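Local coordinates for protein acetone carboxylase alpha subunit (Xanthobacter autotrophicus Py2, PDB 5M45) that forms the alpha subunit of acetone carboxylase, a manganese-containing multisubunit enzyme, and belongs to the hydantoinase B/oxoprolinase family, at residues S556-L570 with W590-Q604. Numbering follows the deposited sequence.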
ATOM      1  N   SER A 556     -27.413 -17.501 -15.440  1.00 12.55           N
ATOM      2  CA  SER A 556     -26.210 -16.671 -15.388  1.00 12.56           C
ATOM      3  C   SER A 556     -26.592 -15.213 -15.039  1.00 12.83           C
ATOM      4  O   SER A 556     -27.755 -14.931 -14.749  1.00 13.08           O
ATOM      5  CB  SER A 556     -25.435 -16.791 -16.715  1.00 12.68           C
ATOM      6  OG  SER A 556     -26.156 -16.252 -17.826  1.00 12.74           O
ATOM      7  N   GLY A 557     -25.621 -14.295 -15.053  1.00 12.84           N
ATOM      8  CA  GLY A 557     -25.816 -12.951 -14.490  1.00 12.71           C
ATOM      9  C   GLY A 557     -26.103 -11.885 -15.524  1.00 12.60           C
ATOM     10  O   GLY A 557     -25.827 -12.065 -16.720  1.00 12.83           O
ATOM     11  N   TYR A 558     -26.667 -10.773 -15.053  1.00 12.52           N
ATOM     12  CA  TYR A 558     -26.864  -9.574 -15.838  1.00 12.62           C
ATOM     13  C   TYR A 558     -26.897  -8.341 -14.918  1.00 12.81           C
ATOM     14  O   TYR A 558     -26.982  -8.463 -13.703  1.00 12.79           O
ATOM     15  CB  TYR A 558     -28.130  -9.664 -16.714  1.00 12.62           C
ATOM     16  CG  TYR A 558     -29.449  -9.582 -15.935  1.00 12.58           C
ATOM     17  CD1 TYR A 558     -30.013 -10.705 -15.348  1.00 12.48           C
ATOM     18  CD2 TYR A 558     -30.117  -8.367 -15.776  1.00 12.65           C
ATOM     19  CE1 TYR A 558     -31.210 -10.630 -14.628  1.00 12.53           C
ATOM     20  CE2 TYR A 558     -31.325  -8.280 -15.044  1.00 12.74           C
ATOM     21  CZ  TYR A 558     -31.867  -9.404 -14.471  1.00 12.64           C
ATOM     22  OH  TYR A 558     -33.062  -9.318 -13.737  1.00 12.76           O
ATOM     23  N   ARG A 559     -26.787  -7.173 -15.548  1.00 13.20           N
ATOM     24  CA  ARG A 559     -26.781  -5.855 -14.912  1.00 13.46           C
ATOM     25  C   ARG A 559     -28.072  -5.089 -15.201  1.00 13.53           C
ATOM     26  O   ARG A 559     -28.534  -5.074 -16.355  1.00 13.66           O
ATOM     27  CB  ARG A 559     -25.591  -5.028 -15.494  1.00 13.87           C
ATOM     28  CG  ARG A 559     -25.599  -3.558 -15.183  1.00 14.39           C
ATOM     29  CD  ARG A 559     -24.307  -2.827 -15.549  1.00 14.61           C
ATOM     30  NE  ARG A 559     -24.010  -2.729 -16.992  1.00 14.73           N
ATOM     31  CZ  ARG A 559     -23.166  -1.826 -17.519  1.00 14.82           C
ATOM     32  NH1 ARG A 559     -22.570  -0.896 -16.765  1.00 14.85           N
ATOM     33  NH2 ARG A 559     -22.920  -1.831 -18.815  1.00 14.97           N
ATOM     34  N   PHE A 560     -28.636  -4.464 -14.170  1.00 13.22           N
ATOM     35  CA  PHE A 560     -29.611  -3.369 -14.291  1.00 13.39           C
ATOM     36  C   PHE A 560     -29.235  -2.202 -13.387  1.00 13.25           C
ATOM     37  O   PHE A 560     -29.124  -2.372 -12.177  1.00 12.99           O
ATOM     38  CB  PHE A 560     -31.052  -3.794 -13.920  1.00 13.51           C
ATOM     39  CG  PHE A 560     -32.054  -2.660 -13.992  1.00 13.72           C
ATOM     40  CD1 PHE A 560     -32.703  -2.363 -15.179  1.00 14.06           C
ATOM     41  CD2 PHE A 560     -32.372  -1.896 -12.846  1.00 13.97           C
ATOM     42  CE1 PHE A 560     -33.621  -1.293 -15.249  1.00 14.34           C
ATOM     43  CE2 PHE A 560     -33.295  -0.858 -12.906  1.00 14.15           C
ATOM     44  CZ  PHE A 560     -33.909  -0.550 -14.116  1.00 14.46           C
ATOM     45  N   ALA A 561     -29.072  -1.026 -13.998  1.00 13.38           N
ATOM     46  CA  ALA A 561     -28.885   0.237 -13.306  1.00 13.62           C
ATOM     47  C   ALA A 561     -29.584   1.353 -14.052  1.00 14.06           C
ATOM     48  O   ALA A 561     -29.725   1.287 -15.288  1.00 14.00           O
ATOM     49  CB  ALA A 561     -27.404   0.562 -13.173  1.00 13.46           C
ATOM     50  N   ALA A 562     -30.018   2.385 -13.325  1.00 14.64           N
ATOM     51  CA  ALA A 562     -30.719   3.532 -13.933  1.00 15.25           C
ATOM     52  C   ALA A 562     -30.264   4.877 -13.341  1.00 15.70           C
ATOM     53  O   ALA A 562     -30.262   5.054 -12.143  1.00 15.65           O
ATOM     54  CB  ALA A 562     -32.242   3.359 -13.806  1.00 15.55           C
ATOM     55  N   HIS A 563     -29.867   5.800 -14.221  1.00 16.29           N
ATOM     56  CA  HIS A 563     -29.425   7.161 -13.867  1.00 16.82           C
ATOM     57  C   HIS A 563     -30.433   8.206 -14.341  1.00 17.65           C
ATOM     58  O   HIS A 563     -31.213   7.942 -15.254  1.00 17.43           O
ATOM     59  CB  HIS A 563     -28.063   7.467 -14.486  1.00 16.79           C
ATOM     60  CG  HIS A 563     -26.977   6.534 -14.049  1.00 16.53           C
ATOM     61  ND1 HIS A 563     -26.512   6.503 -12.756  1.00 16.36           N
ATOM     62  CD2 HIS A 563     -26.265   5.599 -14.725  1.00 16.56           C
ATOM     63  CE1 HIS A 563     -25.572   5.584 -12.640  1.00 16.31           C
ATOM     64  NE2 HIS A 563     -25.374   5.041 -13.831  1.00 16.47           N
ATOM     65  N   LYS A 564     -30.409   9.388 -13.725  1.00 18.72           N
ATOM     66  CA  LYS A 564     -31.310  10.498 -14.061  1.00 19.86           C
ATOM     67  C   LYS A 564     -32.758  10.038 -14.176  1.00 19.17           C
ATOM     68  O   LYS A 564     -33.438  10.304 -15.168  1.00 18.71           O
ATOM     69  CB  LYS A 564     -30.878  11.140 -15.373  1.00 21.99           C
ATOM     70  CG  LYS A 564     -29.448  11.637 -15.396  1.00 23.98           C
ATOM     71  CD  LYS A 564     -28.968  11.705 -16.852  1.00 26.08           C
ATOM     72  CE  LYS A 564     -27.943  12.813 -17.103  1.00 27.61           C
ATOM     73  NZ  LYS A 564     -27.000  13.074 -15.968  1.00 29.30           N
ATOM     74  N   THR A 565     -33.193   9.330 -13.136  1.00 18.45           N
ATOM     75  CA  THR A 565     -34.487   8.631 -13.125  1.00 18.17           C
ATOM     76  C   THR A 565     -35.710   9.545 -13.064  1.00 18.41           C
ATOM     77  O   THR A 565     -36.813   9.115 -13.447  1.00 18.63           O
ATOM     78  CB  THR A 565     -34.578   7.688 -11.901  1.00 17.71           C
ATOM     79  OG1 THR A 565     -34.471   8.457 -10.700  1.00 17.49           O
ATOM     80  CG2 THR A 565     -33.471   6.626 -11.948  1.00 17.43           C
ATOM     81  N   ASN A 566     -35.523  10.763 -12.540  1.00 18.32           N
ATOM     82  CA  ASN A 566     -36.623  11.690 -12.218  1.00 18.56           C
ATOM     83  C   ASN A 566     -37.540  11.153 -11.095  1.00 18.57           C
ATOM     84  O   ASN A 566     -38.688  11.596 -10.962  1.00 19.09           O
ATOM     85  CB  ASN A 566     -37.423  12.040 -13.484  1.00 18.66           C
ATOM     86  CG  ASN A 566     -38.254  13.323 -13.335  1.00 19.24           C
ATOM     87  OD1 ASN A 566     -37.844  14.290 -12.705  1.00 18.91           O
ATOM     88  ND2 ASN A 566     -39.453  13.311 -13.926  1.00 19.36           N
ATOM     89  N   LEU A 567     -37.044  10.231 -10.266  1.00 18.54           N
ATOM     90  CA  LEU A 567     -37.907   9.605  -9.245  1.00 18.57           C
ATOM     91  C   LEU A 567     -38.403  10.581  -8.174  1.00 19.06           C
ATOM     92  O   LEU A 567     -39.464  10.369  -7.635  1.00 18.30           O
ATOM     93  CB  LEU A 567     -37.259   8.366  -8.604  1.00 18.18           C
ATOM     94  CG  LEU A 567     -37.496   7.066  -9.402  1.00 18.14           C
ATOM     95  CD1 LEU A 567     -36.518   5.969  -8.949  1.00 17.72           C
ATOM     96  CD2 LEU A 567     -38.960   6.603  -9.268  1.00 18.17           C
ATOM     97  N   LYS A 568     -37.646  11.637  -7.858  1.00 20.26           N
ATOM     98  CA  LYS A 568     -38.145  12.622  -6.874  1.00 21.51           C
ATOM     99  C   LYS A 568     -39.542  13.164  -7.292  1.00 22.32           C
ATOM    100  O   LYS A 568     -40.470  13.180  -6.502  1.00 21.43           O
ATOM    101  CB  LYS A 568     -37.164  13.765  -6.673  1.00 22.15           C
ATOM    102  CG  LYS A 568     -37.595  14.704  -5.574  1.00 23.57           C
ATOM    103  CD  LYS A 568     -36.595  15.814  -5.310  1.00 24.70           C
ATOM    104  CE  LYS A 568     -37.270  16.831  -4.421  1.00 26.37           C
ATOM    105  NZ  LYS A 568     -36.393  17.272  -3.311  1.00 27.88           N
ATOM    106  N   GLU A 569     -39.653  13.568  -8.551  1.00 23.77           N
ATOM    107  CA  GLU A 569     -40.906  14.102  -9.106  1.00 25.28           C
ATOM    108  C   GLU A 569     -41.965  13.001  -9.295  1.00 24.00           C
ATOM    109  O   GLU A 569     -43.154  13.245  -9.035  1.00 23.73           O
ATOM    110  CB  GLU A 569     -40.631  14.827 -10.424  1.00 28.00           C
ATOM    111  CG  GLU A 569     -41.762  15.664 -10.998  1.00 31.73           C
ATOM    112  CD  GLU A 569     -42.454  16.519  -9.895  1.00 36.21           C
ATOM    113  OE1 GLU A 569     -43.666  16.226  -9.568  1.00 39.24           O
ATOM    114  OE2 GLU A 569     -41.772  17.445  -9.316  1.00 39.63           O
ATOM    115  N   LEU A 570     -41.551  11.805  -9.721  1.00 22.66           N
ATOM    116  CA  LEU A 570     -42.483  10.686  -9.877  1.00 21.99           C
ATOM    117  C   LEU A 570     -43.091  10.253  -8.538  1.00 21.57           C
ATOM    118  O   LEU A 570     -44.292   9.991  -8.453  1.00 21.92           O
ATOM    119  CB  LEU A 570     -41.834   9.503 -10.608  1.00 22.26           C
ATOM    120  CG  LEU A 570     -41.378   9.745 -12.051  1.00 22.70           C
ATOM    121  CD1 LEU A 570     -40.472   8.626 -12.512  1.00 22.63           C
ATOM    122  CD2 LEU A 570     -42.536   9.888 -13.025  1.00 23.00           C
ATOM    123  N   TRP A 590     -40.283  -2.246 -15.112  1.00 17.66           N
ATOM    124  CA  TRP A 590     -39.711  -1.012 -14.594  1.00 17.89           C
ATOM    125  C   TRP A 590     -39.323   0.027 -15.666  1.00 18.04           C
ATOM    126  O   TRP A 590     -39.493   1.216 -15.479  1.00 18.05           O
ATOM    127  CB  TRP A 590     -38.448  -1.289 -13.733  1.00 17.46           C
ATOM    128  CG  TRP A 590     -38.663  -2.103 -12.514  1.00 17.27           C
ATOM    129  CD1 TRP A 590     -39.845  -2.297 -11.828  1.00 17.36           C
ATOM    130  CD2 TRP A 590     -37.661  -2.818 -11.789  1.00 16.92           C
ATOM    131  NE1 TRP A 590     -39.624  -3.098 -10.729  1.00 17.37           N
ATOM    132  CE2 TRP A 590     -38.290  -3.428 -10.679  1.00 16.91           C
ATOM    133  CE3 TRP A 590     -36.287  -3.011 -11.968  1.00 16.62           C
ATOM    134  CZ2 TRP A 590     -37.587  -4.213  -9.759  1.00 16.58           C
ATOM    135  CZ3 TRP A 590     -35.591  -3.790 -11.047  1.00 16.28           C
ATOM    136  CH2 TRP A 590     -36.236  -4.370  -9.955  1.00 16.26           C
ATOM    137  N   ASP A 591     -38.799  -0.449 -16.778  1.00 18.40           N
ATOM    138  CA  ASP A 591     -38.160   0.442 -17.767  1.00 18.49           C
ATOM    139  C   ASP A 591     -39.153   1.476 -18.337  1.00 18.60           C
ATOM    140  O   ASP A 591     -38.829   2.658 -18.441  1.00 17.96           O
ATOM    141  CB  ASP A 591     -37.497  -0.390 -18.892  1.00 18.60           C
ATOM    142  CG  ASP A 591     -36.469  -1.386 -18.377  1.00 18.48           C
ATOM    143  OD1 ASP A 591     -36.692  -1.990 -17.292  1.00 18.42           O
ATOM    144  OD2 ASP A 591     -35.421  -1.590 -19.063  1.00 18.62           O
ATOM    145  N   ALA A 592     -40.375   1.028 -18.618  1.00 19.01           N
ATOM    146  CA  ALA A 592     -41.427   1.925 -19.121  1.00 19.74           C
ATOM    147  C   ALA A 592     -41.915   2.969 -18.099  1.00 20.22           C
ATOM    148  O   ALA A 592     -42.524   3.958 -18.496  1.00 19.99           O
ATOM    149  CB  ALA A 592     -42.600   1.107 -19.658  1.00 20.15           C
ATOM    150  N   MET A 593     -41.661   2.740 -16.810  1.00 20.16           N
ATOM    151  CA  MET A 593     -42.021   3.686 -15.742  1.00 20.51           C
ATOM    152  C   MET A 593     -41.022   4.857 -15.635  1.00 20.59           C
ATOM    153  O   MET A 593     -41.301   5.839 -14.926  1.00 21.06           O
ATOM    154  CB  MET A 593     -42.054   2.962 -14.379  1.00 20.63           C
ATOM    155  CG  MET A 593     -43.014   1.785 -14.244  1.00 20.46           C
ATOM    156  SD  MET A 593     -42.874   1.025 -12.583  1.00 20.50           S
ATOM    157  CE  MET A 593     -43.779  -0.496 -12.829  1.00 20.41           C
ATOM    158  N   LEU A 594     -39.871   4.754 -16.308  1.00 20.10           N
ATOM    159  CA  LEU A 594     -38.788   5.715 -16.212  1.00 19.96           C
ATOM    160  C   LEU A 594     -38.437   6.251 -17.607  1.00 19.94           C
ATOM    161  O   LEU A 594     -37.322   6.053 -18.084  1.00 19.23           O
ATOM    162  CB  LEU A 594     -37.557   5.041 -15.592  1.00 19.99           C
ATOM    163  CG  LEU A 594     -37.733   4.364 -14.224  1.00 20.06           C
ATOM    164  CD1 LEU A 594     -36.455   3.639 -13.814  1.00 20.22           C
ATOM    165  CD2 LEU A 594     -38.130   5.359 -13.140  1.00 20.40           C
ATOM    166  N   PRO A 595     -39.398   6.963 -18.253  1.00 20.61           N
ATOM    167  CA  PRO A 595     -39.185   7.434 -19.629  1.00 20.86           C
ATOM    168  C   PRO A 595     -37.994   8.391 -19.804  1.00 21.16           C
ATOM    169  O   PRO A 595     -37.489   8.498 -20.903  1.00 21.73           O
ATOM    170  CB  PRO A 595     -40.520   8.130 -19.979  1.00 21.25           C
ATOM    171  CG  PRO A 595     -41.080   8.564 -18.646  1.00 21.31           C
ATOM    172  CD  PRO A 595     -40.673   7.457 -17.703  1.00 20.80           C
ATOM    173  N   ASP A 596     -37.559   9.100 -18.754  1.00 21.77           N
ATOM    174  CA  ASP A 596     -36.419  10.040 -18.884  1.00 22.31           C
ATOM    175  C   ASP A 596     -35.054   9.443 -18.478  1.00 21.82           C
ATOM    176  O   ASP A 596     -34.040  10.107 -18.602  1.00 21.44           O
ATOM    177  CB  ASP A 596     -36.676  11.318 -18.086  1.00 23.12           C
ATOM    178  CG  ASP A 596     -37.952  12.060 -18.556  1.00 24.42           C
ATOM    179  OD1 ASP A 596     -38.145  12.222 -19.770  1.00 24.69           O
ATOM    180  OD2 ASP A 596     -38.786  12.477 -17.717  1.00 25.59           O
ATOM    181  N   ALA A 597     -35.021   8.210 -17.978  1.00 21.51           N
ATOM    182  CA  ALA A 597     -33.792   7.660 -17.419  1.00 21.28           C
ATOM    183  C   ALA A 597     -32.779   7.171 -18.468  1.00 21.19           C
ATOM    184  O   ALA A 597     -33.154   6.778 -19.566  1.00 21.23           O
ATOM    185  CB  ALA A 597     -34.129   6.513 -16.471  1.00 21.12           C
ATOM    186  N   GLN A 598     -31.507   7.198 -18.099  1.00 21.01           N
ATOM    187  CA  GLN A 598     -30.444   6.468 -18.805  1.00 21.35           C
ATOM    188  C   GLN A 598     -30.373   5.079 -18.152  1.00 19.83           C
ATOM    189  O   GLN A 598     -29.918   4.970 -17.014  1.00 18.93           O
ATOM    190  CB  GLN A 598     -29.097   7.195 -18.674  1.00 23.52           C
ATOM    191  CG  GLN A 598     -27.997   6.553 -19.516  1.00 25.76           C
ATOM    192  CD  GLN A 598     -26.529   6.480 -18.923  1.00 28.45           C
ATOM    193  OE1 GLN A 598     -26.175   6.964 -17.818  1.00 28.60           O
ATOM    194  NE2 GLN A 598     -25.660   5.875 -19.734  1.00 30.39           N
ATOM    195  N   ILE A 599     -30.836   4.036 -18.856  1.00 18.80           N
ATOM    196  CA  ILE A 599     -30.882   2.686 -18.315  1.00 18.42           C
ATOM    197  C   ILE A 599     -29.770   1.838 -18.914  1.00 18.23           C
ATOM    198  O   ILE A 599     -29.600   1.816 -20.126  1.00 17.93           O
ATOM    199  CB  ILE A 599     -32.240   2.008 -18.594  1.00 18.58           C
ATOM    200  CG1 ILE A 599     -33.359   2.788 -17.898  1.00 18.61           C
ATOM    201  CG2 ILE A 599     -32.230   0.529 -18.156  1.00 18.39           C
ATOM    202  CD1 ILE A 599     -34.746   2.298 -18.173  1.00 18.85           C
ATOM    203  N   LYS A 600     -29.035   1.127 -18.069  1.00 17.82           N
ATOM    204  CA  LYS A 600     -28.104   0.097 -18.515  1.00 17.88           C
ATOM    205  C   LYS A 600     -28.670  -1.286 -18.128  1.00 16.92           C
ATOM    206  O   LYS A 600     -28.783  -1.602 -16.934  1.00 16.97           O
ATOM    207  CB  LYS A 600     -26.720   0.334 -17.903  1.00 18.57           C
ATOM    208  CG  LYS A 600     -26.078   1.622 -18.449  1.00 19.37           C
ATOM    209  CD  LYS A 600     -24.601   1.731 -18.068  1.00 19.89           C
ATOM    210  CE  LYS A 600     -23.984   3.028 -18.582  1.00 20.52           C
ATOM    211  NZ  LYS A 600     -22.487   3.030 -18.344  1.00 20.94           N
ATOM    212  N   ARG A 601     -29.091  -2.056 -19.126  1.00 16.20           N
ATOM    213  CA  ARG A 601     -29.662  -3.388 -18.940  1.00 15.58           C
ATOM    214  C   ARG A 601     -28.978  -4.316 -19.949  1.00 15.45           C
ATOM    215  O   ARG A 601     -29.285  -4.245 -21.157  1.00 15.15           O
ATOM    216  CB  ARG A 601     -31.193  -3.358 -19.166  1.00 15.71           C
ATOM    217  CG  ARG A 601     -31.875  -4.723 -19.204  1.00 15.38           C
ATOM    218  CD  ARG A 601     -33.373  -4.670 -19.484  1.00 15.60           C
ATOM    219  NE  ARG A 601     -34.187  -4.194 -18.352  1.00 15.60           N
ATOM    220  CZ  ARG A 601     -34.537  -4.902 -17.285  1.00 15.33           C
ATOM    221  NH1 ARG A 601     -35.293  -4.344 -16.360  1.00 15.39           N
ATOM    222  NH2 ARG A 601     -34.121  -6.152 -17.101  1.00 15.31           N
ATOM    223  N   ASP A 602     -28.036  -5.135 -19.485  1.00 15.14           N
ATOM    224  CA  ASP A 602     -27.180  -5.898 -20.408  1.00 15.03           C
ATOM    225  C   ASP A 602     -26.462  -7.036 -19.698  1.00 14.65           C
ATOM    226  O   ASP A 602     -26.661  -7.221 -18.486  1.00 14.61           O
ATOM    227  CB  ASP A 602     -26.192  -4.956 -21.143  1.00 15.26           C
ATOM    228  CG  ASP A 602     -25.223  -4.245 -20.215  1.00 15.41           C
ATOM    229  OD1 ASP A 602     -24.942  -4.695 -19.094  1.00 14.96           O
ATOM    230  OD2 ASP A 602     -24.686  -3.187 -20.617  1.00 16.55           O
ATOM    231  N   LYS A 603     -25.617  -7.781 -20.440  1.00 14.30           N
ATOM    232  CA  LYS A 603     -24.841  -8.895 -19.870  1.00 14.13           C
ATOM    233  C   LYS A 603     -23.532  -8.526 -19.139  1.00 13.92           C
ATOM    234  O   LYS A 603     -22.811  -9.418 -18.688  1.00 13.50           O
ATOM    235  CB  LYS A 603     -24.511  -9.935 -20.947  1.00 14.33           C
ATOM    236  CG  LYS A 603     -25.718 -10.714 -21.513  1.00 14.50           C
ATOM    237  CD  LYS A 603     -26.353 -11.645 -20.506  1.00 14.52           C
ATOM    238  CE  LYS A 603     -25.420 -12.770 -19.986  1.00 14.58           C
ATOM    239  NZ  LYS A 603     -26.130 -13.703 -19.064  1.00 14.43           N
ATOM    240  N   GLN A 604     -23.226  -7.247 -18.984  1.00 13.87           N
ATOM    241  CA  GLN A 604     -21.938  -6.842 -18.445  1.00 13.75           C
ATOM    242  C   GLN A 604     -21.954  -6.872 -16.899  1.00 13.49           C
ATOM    243  O   GLN A 604     -22.220  -5.875 -16.230  1.00 13.44           O
ATOM    244  CB  GLN A 604     -21.555  -5.455 -19.019  1.00 14.03           C
ATOM    245  CG  GLN A 604     -20.119  -5.028 -18.762  1.00 13.90           C
ATOM    246  CD  GLN A 604     -19.112  -5.999 -19.323  1.00 13.92           C
ATOM    247  OE1 GLN A 604     -19.345  -6.604 -20.356  1.00 14.35           O
ATOM    248  NE2 GLN A 604     -17.973  -6.147 -18.653  1.00 13.68           N
TER
HETATM  249  O   HOH W   1     -38.171   8.911 -15.852  1.00 15.50           O
HETATM  250  O   HOH W   2     -40.102  11.137 -15.942  1.00 20.91           O
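Arg559 and Asp602 face each other as a hydrogen-bonded pair of antiparallel strands 559-563 and 598-602, and the arginine illustrates how one long side chain can be accompanied from CB to its tip, and gripped there. Arg559 CB lies 3.6 Å from Gln604 O, and CG runs on past Asp602 OD1, being anti to the backbone N (chi1 167°). CD stays near Gln604 O before a bend at chi3 (67°) turns the guanidinium side-on to the carboxylate. Arg559 NE then donates to Asp602 OD1 at 3.0 Å, almost in the guanidinium plane, while Arg559 NH2 meets the syn lone pair of Asp602 OD2 at 2.9 Å. Gln604 N reaches OD1 from the opposite face, closing an Asx turn that helps fix the carboxylate's rotation. Arg559 NH1 lies 3.6 Å from Lys600 CD, and the lysine chain covers one guanidinium face; Asp302 pairs with both Arg559 NH2 and Lys600 NZ, and Glu610 also with Lys600 NZ, probably offsetting the neighbouring positive charges.

On the other sheet face, Trp590 CE3 lies over one face of the Phe560 ring, 3.8 Å from Phe560 CE2. Phe560 CD1 sits over the guanidinium of Arg601, which grips Asp591 side-on through NE and NH1 while its NH2 pairs with Asp582. Farther along, Leu594 CD2 packs against Leu567 and Leu570. Paired N-H...O=C bonds join Arg559 with Asp602, Ala561 with Lys600 and His563 with Gln598: the ladder of an antiparallel beta sheet, with 598-602 one of its two outermost strands within the chain.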